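Local structure of tumor necrosis factor ligand superfamily member 9 (Mus musculus, 6MKB) at residues V103-P107 with C108-N112. The protein binds the receptor TNFRSF9 (4-1BB) as a membrane-anchored cytokine of the tumour necrosis factor family and stimulates proliferation of activated T-cells. Numbering follows the deposited sequence.
Sequences VELFP and CSMEN. With SO4 (sulfate ion), chain L; SO4 (sulfate ion), chain N.
Met110 folds back over the chain that precedes it, its CG lying 4.0 Å from CB of Leu105 in the apolar centre of the turn. With SD anti to CA (chi2 161°), the sulfur runs alongside the backbone of residues 105-107, where SD comes within 3.2 Å of the carbonyl carbon of Phe106, lies 3.5 Å from the backbone N of Pro107 and also meets that ring at CD.

Around this buried thioether the main chain reverses direction. The carbonyl oxygen of Phe106 accepts two N-H groups: Ser109 N, at 3.1 Å, approaches from above the carbonyl plane, while the bond from Met110 N is weak, with an N-H...O angle of 126°. The first closes a beta turn over residues 106-109. OG of Ser109 lies at the edge of the Phe106 ring, near its plane, and a water joins this hydroxyl (2.7 Å) to Glu104 O and Phe106 N, bridging the strand end and the turn. Cys108 N donates to O2 of a sulfate ion (2.8 Å), probably from the crystallisation liquor.

At the turn, Cys108 forms a disulfide with Cys108 of the second subunit, covalently linking the unusual dimer of this TNF homology domain. Residues 103-105 end strand 100-105, which pairs with strand 80-90, and the turn follows in the loop before strand 115-125; Gln80 packs against both Pro107 and Met110.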
loop_
_atom_site.group_PDB
_atom_site.type_symbol
_atom_site.label_atom_id
_atom_site.label_comp_id
_atom_site.label_asym_id
_atom_site.label_seq_id
_atom_site.Cartn_x
_atom_site.Cartn_y
_atom_site.Cartn_z
ATOM N N VAL B 103 -10.898 -3.101 -6.245
ATOM C CA VAL B 103 -10.775 -4.563 -6.274
ATOM C C VAL B 103 -11.821 -5.080 -7.264
ATOM O O VAL B 103 -13.013 -4.857 -7.087
ATOM C CB VAL B 103 -10.928 -5.205 -4.887
ATOM C CG1 VAL B 103 -10.875 -6.728 -4.972
ATOM C CG2 VAL B 103 -9.883 -4.668 -3.919
ATOM N N GLU B 104 -11.366 -5.730 -8.316
ATOM C CA GLU B 104 -12.250 -6.286 -9.341
ATOM C C GLU B 104 -12.516 -7.739 -9.012
ATOM O O GLU B 104 -11.578 -8.494 -8.717
ATOM C CB GLU B 104 -11.639 -6.116 -10.738
ATOM C CG GLU B 104 -12.159 -4.883 -11.456
ATOM C CD GLU B 104 -11.285 -4.260 -12.517
ATOM O OE1 GLU B 104 -10.746 -5.007 -13.366
ATOM O OE2 GLU B 104 -11.153 -3.017 -12.510
ATOM N N LEU B 105 -13.794 -8.131 -9.000
ATOM C CA LEU B 105 -14.165 -9.515 -8.717
ATOM C C LEU B 105 -14.645 -10.174 -10.009
ATOM O O LEU B 105 -15.653 -9.751 -10.540
ATOM C CB LEU B 105 -15.228 -9.580 -7.604
ATOM C CG LEU B 105 -14.840 -9.056 -6.215
ATOM C CD1 LEU B 105 -16.068 -8.876 -5.319
ATOM C CD2 LEU B 105 -13.869 -9.991 -5.527
ATOM N N PHE B 106 -13.861 -11.136 -10.560
ATOM C CA PHE B 106 -14.122 -11.878 -11.819
ATOM C C PHE B 106 -14.114 -13.371 -11.577
ATOM O O PHE B 106 -13.237 -13.823 -10.857
ATOM C CB PHE B 106 -13.054 -11.625 -12.915
ATOM C CG PHE B 106 -12.747 -10.225 -13.324
ATOM C CD1 PHE B 106 -13.589 -9.540 -14.199
ATOM C CD2 PHE B 106 -11.546 -9.637 -12.966
ATOM C CE1 PHE B 106 -13.280 -8.241 -14.623
ATOM C CE2 PHE B 106 -11.223 -8.356 -13.407
ATOM C CZ PHE B 106 -12.110 -7.653 -14.203
ATOM N N PRO B 107 -14.927 -14.181 -12.299
ATOM C CA PRO B 107 -14.922 -15.647 -12.076
ATOM C C PRO B 107 -13.543 -16.317 -12.125
ATOM O O PRO B 107 -13.281 -17.279 -11.401
ATOM C CB PRO B 107 -15.797 -16.157 -13.211
ATOM C CG PRO B 107 -16.788 -15.073 -13.374
ATOM C CD PRO B 107 -16.025 -13.802 -13.210
ATOM N N CYS B 108 -12.675 -15.776 -12.968
ATOM C CA CYS B 108 -11.304 -16.168 -13.206
ATOM C C CYS B 108 -10.509 -16.312 -11.893
ATOM O O CYS B 108 -9.897 -17.349 -11.647
ATOM C CB CYS B 108 -10.646 -15.137 -14.122
ATOM S SG CYS B 108 -8.941 -15.521 -14.554
ATOM N N SER B 109 -10.495 -15.248 -11.084
ATOM C CA SER B 109 -9.675 -15.121 -9.896
ATOM C C SER B 109 -10.493 -14.976 -8.603
ATOM O O SER B 109 -9.916 -14.770 -7.525
ATOM C CB SER B 109 -8.777 -13.909 -10.074
ATOM O OG SER B 109 -9.573 -12.796 -10.445
ATOM N N MET B 110 -11.823 -15.100 -8.696
ATOM C CA MET B 110 -12.707 -14.989 -7.529
ATOM C C MET B 110 -12.532 -16.161 -6.569
ATOM O O MET B 110 -12.441 -17.289 -7.037
ATOM C CB MET B 110 -14.161 -14.957 -7.997
ATOM C CG MET B 110 -14.743 -13.573 -8.068
ATOM S SD MET B 110 -16.207 -13.600 -9.133
ATOM C CE MET B 110 -17.302 -14.435 -8.128
ATOM N N GLU B 111 -12.513 -15.898 -5.231
ATOM C CA GLU B 111 -12.398 -16.902 -4.147
ATOM C C GLU B 111 -13.246 -16.527 -2.930
ATOM O O GLU B 111 -13.620 -15.375 -2.761
ATOM C CB GLU B 111 -10.939 -17.074 -3.687
ATOM C CG GLU B 111 -9.984 -17.634 -4.729
ATOM C CD GLU B 111 -8.558 -17.834 -4.259
ATOM O OE1 GLU B 111 -8.002 -16.915 -3.616
ATOM O OE2 GLU B 111 -7.988 -18.908 -4.554
ATOM N N ASN B 112 -13.549 -17.501 -2.078
ATOM C CA ASN B 112 -14.292 -17.319 -0.817
ATOM C C ASN B 112 -13.251 -17.046 0.266
ATOM O O ASN B 112 -13.066 -17.842 1.176
ATOM C CB ASN B 112 -15.093 -18.596 -0.524
ATOM C CG ASN B 112 -16.138 -18.500 0.562
ATOM O OD1 ASN B 112 -16.991 -19.389 0.670
ATOM N ND2 ASN B 112 -16.101 -17.463 1.406
HETATM S S SO4 L . -13.301 -14.129 -16.538
HETATM O O1 SO4 L . -13.262 -12.753 -17.100
HETATM O O2 SO4 L . -13.386 -14.076 -15.076
HETATM O O3 SO4 L . -14.466 -14.869 -17.069
HETATM O O4 SO4 L . -12.072 -14.827 -16.960
HETATM S S SO4 N . -13.177 -21.289 -2.671
HETATM O O1 SO4 N . -12.476 -20.078 -2.183
HETATM O O2 SO4 N . -14.625 -21.024 -2.843
HETATM O O3 SO4 N . -13.005 -22.398 -1.699
HETATM O O4 SO4 N . -12.589 -21.668 -3.979
HETATM O O HOH W 1 -11.296 -11.339 -8.946
#